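Local atomic coordinates of tyrosyl-tRNA synthetase (Pyrococcus horikoshii, PDB entry 2CYC), a protein that catalyses the ATP-dependent attachment of L-tyrosine to tRNA(Tyr), passing through a tyrosyl-adenylate intermediate, and works as a homodimer. Residues A[229-235]-A[277-283]; A[292-297]-A[343-347]. All blocks are in the same frame, centred on the assembly; numbering follows the deposited sequence.

Contact 1: A[229-235]-A[277-283]; sequences LQEPPKW and AFCPARE
Phe278 lays one ring face against Pro232 and turns its edge to the Trp235 indole. Pro232 CD sits over the centre of that face, 3.6 Å from the Phe278 ring centroid and 11° off the normal, a CH-pi contact. Pro280 CG lies over the opposite face, nearer the rim. The edge of Phe278 points at a face of the Trp235 six-membered ring. This is a T-shaped stack with centroids 4.8 Å apart and planes at 74°. Both aromatic side chains have CG anti to the backbone N, which carries each ring to the facing loop. In this class I synthetase, 229-235 belongs to the connection from strand 214-223 to helix 240-250. The loop with 277-283 joins helices 267-276 and 288-297. It holds a type II beta turn from Pro280 to Glu283, closed by Glu283 N to Pro280 O, which brings Glu283 back to the Trp235 edge. There Glu283 CG meets Trp235 CH2, 3.7 Å away. Glu283 OE2 accepts a hydrogen bond from Tyr286 N. The backbones meet at one hydrogen bond, from Phe278 N to Leu229 O at 2.8 Å, nearly straight at 166°. Beside it the CB atoms of Leu229 and Ala277 touch at 3.8 Å.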
# COMPACT_ATOMS: atom_id res chain seq x y z
N LEU A 229 -11.54 -23.18 -24.97
CA LEU A 229 -12.16 -24.23 -25.76
C LEU A 229 -12.27 -25.60 -25.08
O LEU A 229 -12.90 -26.51 -25.62
CB LEU A 229 -11.41 -24.38 -27.08
CG LEU A 229 -11.37 -23.12 -27.95
CD1 LEU A 229 -10.44 -23.31 -29.13
CD2 LEU A 229 -12.78 -22.77 -28.41
N GLN A 230 -11.67 -25.74 -23.90
CA GLN A 230 -11.69 -27.02 -23.18
C GLN A 230 -13.05 -27.42 -22.63
O GLN A 230 -13.89 -26.57 -22.33
CB GLN A 230 -10.66 -26.99 -22.04
CG GLN A 230 -11.07 -26.15 -20.81
CD GLN A 230 -10.91 -24.65 -21.03
OE1 GLN A 230 -10.14 -24.21 -21.89
NE2 GLN A 230 -11.62 -23.86 -20.23
N GLU A 231 -13.27 -28.73 -22.49
CA GLU A 231 -14.54 -29.21 -21.95
C GLU A 231 -14.57 -28.89 -20.46
O GLU A 231 -13.53 -28.87 -19.80
CB GLU A 231 -14.72 -30.71 -22.17
CG GLU A 231 -13.76 -31.61 -21.42
CD GLU A 231 -14.46 -32.81 -20.79
OE1 GLU A 231 -15.24 -33.49 -21.49
OE2 GLU A 231 -14.22 -33.07 -19.59
N PRO A 232 -15.76 -28.64 -19.90
CA PRO A 232 -15.95 -28.31 -18.48
C PRO A 232 -15.45 -29.42 -17.55
O PRO A 232 -15.38 -30.58 -17.94
CB PRO A 232 -17.46 -28.12 -18.36
CG PRO A 232 -17.90 -27.82 -19.77
CD PRO A 232 -17.06 -28.74 -20.59
N PRO A 233 -15.13 -29.06 -16.30
CA PRO A 233 -14.64 -30.03 -15.31
C PRO A 233 -15.76 -30.99 -14.91
O PRO A 233 -15.51 -32.07 -14.38
CB PRO A 233 -14.23 -29.13 -14.14
CG PRO A 233 -15.28 -28.05 -14.20
CD PRO A 233 -15.32 -27.74 -15.69
N LYS A 234 -16.99 -30.58 -15.20
CA LYS A 234 -18.17 -31.38 -14.88
C LYS A 234 -19.23 -31.23 -15.98
O LYS A 234 -19.36 -30.16 -16.58
CB LYS A 234 -18.74 -30.91 -13.54
CG LYS A 234 -20.16 -31.34 -13.29
CD LYS A 234 -20.70 -30.73 -12.01
CE LYS A 234 -22.15 -31.10 -11.80
NZ LYS A 234 -22.65 -30.62 -10.48
N TRP A 235 -19.97 -32.30 -16.23
CA TRP A 235 -21.02 -32.27 -17.24
C TRP A 235 -22.03 -33.38 -17.02
O TRP A 235 -21.66 -34.51 -16.71
CB TRP A 235 -20.39 -32.39 -18.63
CG TRP A 235 -21.34 -32.09 -19.75
CD1 TRP A 235 -22.16 -32.98 -20.39
CD2 TRP A 235 -21.61 -30.81 -20.33
NE1 TRP A 235 -22.91 -32.33 -21.34
CE2 TRP A 235 -22.59 -31.00 -21.32
CE3 TRP A 235 -21.11 -29.52 -20.11
CZ2 TRP A 235 -23.09 -29.94 -22.10
CZ3 TRP A 235 -21.60 -28.47 -20.88
CH2 TRP A 235 -22.59 -28.69 -21.86
N ALA A 277 -12.01 -28.57 -29.88
CA ALA A 277 -12.82 -27.71 -29.00
C ALA A 277 -14.10 -28.39 -28.53
O ALA A 277 -14.68 -29.22 -29.24
CB ALA A 277 -13.17 -26.42 -29.72
N PHE A 278 -14.55 -28.03 -27.33
CA PHE A 278 -15.78 -28.58 -26.77
C PHE A 278 -16.92 -27.88 -27.52
O PHE A 278 -16.96 -26.65 -27.60
CB PHE A 278 -15.86 -28.27 -25.27
CG PHE A 278 -17.08 -28.84 -24.59
CD1 PHE A 278 -17.18 -30.21 -24.36
CD2 PHE A 278 -18.10 -28.01 -24.13
CE1 PHE A 278 -18.29 -30.74 -23.68
CE2 PHE A 278 -19.20 -28.53 -23.46
CZ PHE A 278 -19.30 -29.90 -23.23
N CYS A 279 -17.83 -28.67 -28.08
CA CYS A 279 -18.96 -28.13 -28.84
C CYS A 279 -19.98 -29.24 -29.07
O CYS A 279 -20.11 -29.76 -30.19
CB CYS A 279 -18.44 -27.60 -30.18
SG CYS A 279 -19.67 -26.84 -31.28
N PRO A 280 -20.71 -29.63 -28.01
CA PRO A 280 -21.72 -30.69 -28.07
C PRO A 280 -22.83 -30.35 -29.04
O PRO A 280 -23.32 -29.22 -29.07
CB PRO A 280 -22.25 -30.76 -26.63
CG PRO A 280 -21.12 -30.23 -25.82
CD PRO A 280 -20.61 -29.08 -26.65
N ALA A 281 -23.22 -31.33 -29.84
CA ALA A 281 -24.28 -31.13 -30.81
C ALA A 281 -25.54 -30.61 -30.11
O ALA A 281 -25.92 -31.12 -29.05
CB ALA A 281 -24.58 -32.45 -31.54
N ARG A 282 -26.15 -29.59 -30.70
CA ARG A 282 -27.37 -28.96 -30.19
C ARG A 282 -27.25 -28.23 -28.85
O ARG A 282 -28.20 -27.58 -28.41
CB ARG A 282 -28.50 -29.99 -30.08
CG ARG A 282 -28.81 -30.71 -31.37
CD ARG A 282 -30.15 -31.42 -31.31
NE ARG A 282 -30.44 -32.12 -32.55
CZ ARG A 282 -31.61 -32.65 -32.87
NH1 ARG A 282 -32.63 -32.56 -32.02
NH2 ARG A 282 -31.77 -33.27 -34.03
N GLU A 283 -26.09 -28.32 -28.21
CA GLU A 283 -25.90 -27.63 -26.93
C GLU A 283 -25.68 -26.14 -27.18
O GLU A 283 -24.77 -25.75 -27.90
CB GLU A 283 -24.69 -28.23 -26.20
CG GLU A 283 -24.33 -27.55 -24.87
CD GLU A 283 -25.48 -27.50 -23.87
OE1 GLU A 283 -26.25 -28.48 -23.79
OE2 GLU A 283 -25.60 -26.49 -23.16

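Contact 2: A[292-297]-A[343-347]; sequences WVEYII and VAEYL
Ile297 lies across the Tyr346 ring. Its CG1 is over the ring centre, 3.6 Å from the centroid and 13° off the normal, so this is a CH-pi contact. The two side chains run past each other in opposite directions. Tyr346 CG is anti to the backbone N (chi1 173°), and this carries the ring across to helix 288-297. Ile296 CG2 adds a second contact to the ring, at CE2.

Purely aliphatic and indole contacts come next. Val293 CG2 and Val343 CG2 press together at 3.5 Å, tighter than a usual carbon pair. Ile297 CD1 also reaches Val343 CG2, at 3.9 Å, so Val343 CG2 has two neighbours on helix 288-297. Leu347 CD2 meets the edge of the Trp292 indole, 3.8 Å from CE3 and in the ring plane. The indole NE1 turns to another partner and donates to Leu227 O.

The polar link is a single water. It donates to Ile296 O at 2.9 Å and also hydrogen-bonds Tyr346 OH at 3.2 Å. Ile296 O lies in the wider pi-type turn that ends helix 288-297. With the Tyr346 ring cut back to an alanine here, Ile297 CG1 is likely to lose the face it rests on, and the water its hydroxyl partner.

Leu274 of helix 267-276 packs against Val343 and Leu347, and helix 48-63 covers Ile296. The axes of the two short segments pass 11.8 Å apart at 23°, with N-to-C directions nearly parallel. Such near-parallel, side-by-side helix packing is consistent with the mostly helical C-terminal region that follows the KMSKS motif.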
# COMPACT_ATOMS: atom_id res chain seq x y z
N TRP A 292 -17.64 -18.04 -29.23
CA TRP A 292 -16.74 -17.34 -30.14
C TRP A 292 -17.49 -16.87 -31.39
O TRP A 292 -17.22 -15.78 -31.93
CB TRP A 292 -15.58 -18.26 -30.54
CG TRP A 292 -14.57 -18.50 -29.44
CD1 TRP A 292 -14.80 -18.42 -28.09
CD2 TRP A 292 -13.20 -18.91 -29.58
NE1 TRP A 292 -13.66 -18.75 -27.39
CE2 TRP A 292 -12.67 -19.06 -28.28
CE3 TRP A 292 -12.37 -19.17 -30.69
CZ2 TRP A 292 -11.33 -19.45 -28.05
CZ3 TRP A 292 -11.04 -19.56 -30.46
CH2 TRP A 292 -10.54 -19.70 -29.14
N VAL A 293 -18.44 -17.68 -31.86
CA VAL A 293 -19.22 -17.32 -33.04
C VAL A 293 -20.05 -16.06 -32.73
O VAL A 293 -20.11 -15.13 -33.52
CB VAL A 293 -20.21 -18.46 -33.45
CG1 VAL A 293 -21.21 -17.93 -34.48
CG2 VAL A 293 -19.45 -19.64 -34.03
N GLU A 294 -20.66 -16.03 -31.56
CA GLU A 294 -21.48 -14.89 -31.19
C GLU A 294 -20.70 -13.59 -31.01
O GLU A 294 -21.08 -12.56 -31.55
CB GLU A 294 -22.26 -15.16 -29.91
CG GLU A 294 -23.18 -13.98 -29.55
CD GLU A 294 -24.03 -14.24 -28.33
OE1 GLU A 294 -24.92 -13.41 -28.05
OE2 GLU A 294 -23.81 -15.26 -27.64
N TYR A 295 -19.60 -13.64 -30.25
CA TYR A 295 -18.82 -12.45 -29.97
C TYR A 295 -17.73 -12.03 -30.96
O TYR A 295 -17.30 -10.88 -30.95
CB TYR A 295 -18.24 -12.56 -28.56
CG TYR A 295 -19.33 -12.46 -27.53
CD1 TYR A 295 -19.78 -11.21 -27.09
CD2 TYR A 295 -19.96 -13.60 -27.03
CE1 TYR A 295 -20.83 -11.10 -26.17
CE2 TYR A 295 -21.02 -13.51 -26.12
CZ TYR A 295 -21.44 -12.26 -25.70
OH TYR A 295 -22.49 -12.16 -24.80
N ILE A 296 -17.28 -12.94 -31.80
CA ILE A 296 -16.27 -12.60 -32.79
C ILE A 296 -16.91 -12.47 -34.17
O ILE A 296 -17.02 -11.36 -34.71
CB ILE A 296 -15.12 -13.65 -32.84
CG1 ILE A 296 -14.42 -13.73 -31.47
CG2 ILE A 296 -14.11 -13.28 -33.92
CD1 ILE A 296 -13.22 -14.68 -31.43
N ILE A 297 -17.38 -13.59 -34.70
CA ILE A 297 -17.99 -13.60 -36.03
C ILE A 297 -19.21 -12.69 -36.20
O ILE A 297 -19.33 -12.00 -37.22
CB ILE A 297 -18.34 -15.06 -36.43
CG1 ILE A 297 -17.04 -15.89 -36.43
CG2 ILE A 297 -19.00 -15.08 -37.81
CD1 ILE A 297 -17.22 -17.37 -36.73
N VAL A 343 -15.50 -21.95 -38.37
CA VAL A 343 -14.93 -21.00 -37.43
C VAL A 343 -13.41 -20.93 -37.57
O VAL A 343 -12.83 -19.85 -37.51
CB VAL A 343 -15.30 -21.34 -35.98
CG1 VAL A 343 -14.51 -20.47 -35.00
CG2 VAL A 343 -16.80 -21.11 -35.77
N ALA A 344 -12.76 -22.07 -37.76
CA ALA A 344 -11.31 -22.11 -37.92
C ALA A 344 -10.84 -21.26 -39.12
O ALA A 344 -9.93 -20.43 -38.99
CB ALA A 344 -10.83 -23.54 -38.10
N GLU A 345 -11.47 -21.48 -40.28
CA GLU A 345 -11.11 -20.74 -41.49
C GLU A 345 -11.36 -19.25 -41.31
O GLU A 345 -10.55 -18.42 -41.73
CB GLU A 345 -11.89 -21.26 -42.70
CG GLU A 345 -11.48 -22.68 -43.11
CD GLU A 345 -9.98 -22.81 -43.27
OE1 GLU A 345 -9.38 -21.96 -43.96
OE2 GLU A 345 -9.40 -23.78 -42.71
N TYR A 346 -12.49 -18.91 -40.69
CA TYR A 346 -12.80 -17.50 -40.43
C TYR A 346 -11.67 -16.88 -39.59
O TYR A 346 -11.17 -15.79 -39.88
CB TYR A 346 -14.12 -17.38 -39.66
CG TYR A 346 -14.42 -15.95 -39.23
CD1 TYR A 346 -15.21 -15.11 -40.02
CD2 TYR A 346 -13.86 -15.44 -38.07
CE1 TYR A 346 -15.44 -13.79 -39.65
CE2 TYR A 346 -14.09 -14.12 -37.69
CZ TYR A 346 -14.87 -13.30 -38.47
OH TYR A 346 -15.06 -11.99 -38.08
N LEU A 347 -11.27 -17.59 -38.54
CA LEU A 347 -10.20 -17.12 -37.65
C LEU A 347 -8.85 -17.03 -38.38
O LEU A 347 -8.09 -16.08 -38.19
CB LEU A 347 -10.09 -18.07 -36.45
CG LEU A 347 -10.62 -17.64 -35.07
CD1 LEU A 347 -11.76 -16.69 -35.20
CD2 LEU A 347 -11.01 -18.88 -34.28
O HOH W 1 -14.78 -9.79 -35.78

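How the contacts relate
Contacts 1 and 2 lie on the same side of the chain's centre, with centres about 17 Å apart. They meet directly: Leu229 CD1 of contact 1 packs 3.6 Å from Trp292 CH2 of contact 2. Helix 288-297 follows the 277-283 loop, and its residue Val289 touches Ala277 and Cys279. Lys340 of helix 336-350 is hydrogen-bonded to Ala277 O, which ties contact 1 to the helix that carries 343-347. Contact 1 is close to the KMSKS motif. The side chain of Gln230 is about 7 Å from that of Lys254, a predicted ATP-binding residue, and its OE1 is hydrogen-bonded to Ser255 OG. Contact 2 lies away from the annotated sites, although Trp292 also touches Met252 of that motif.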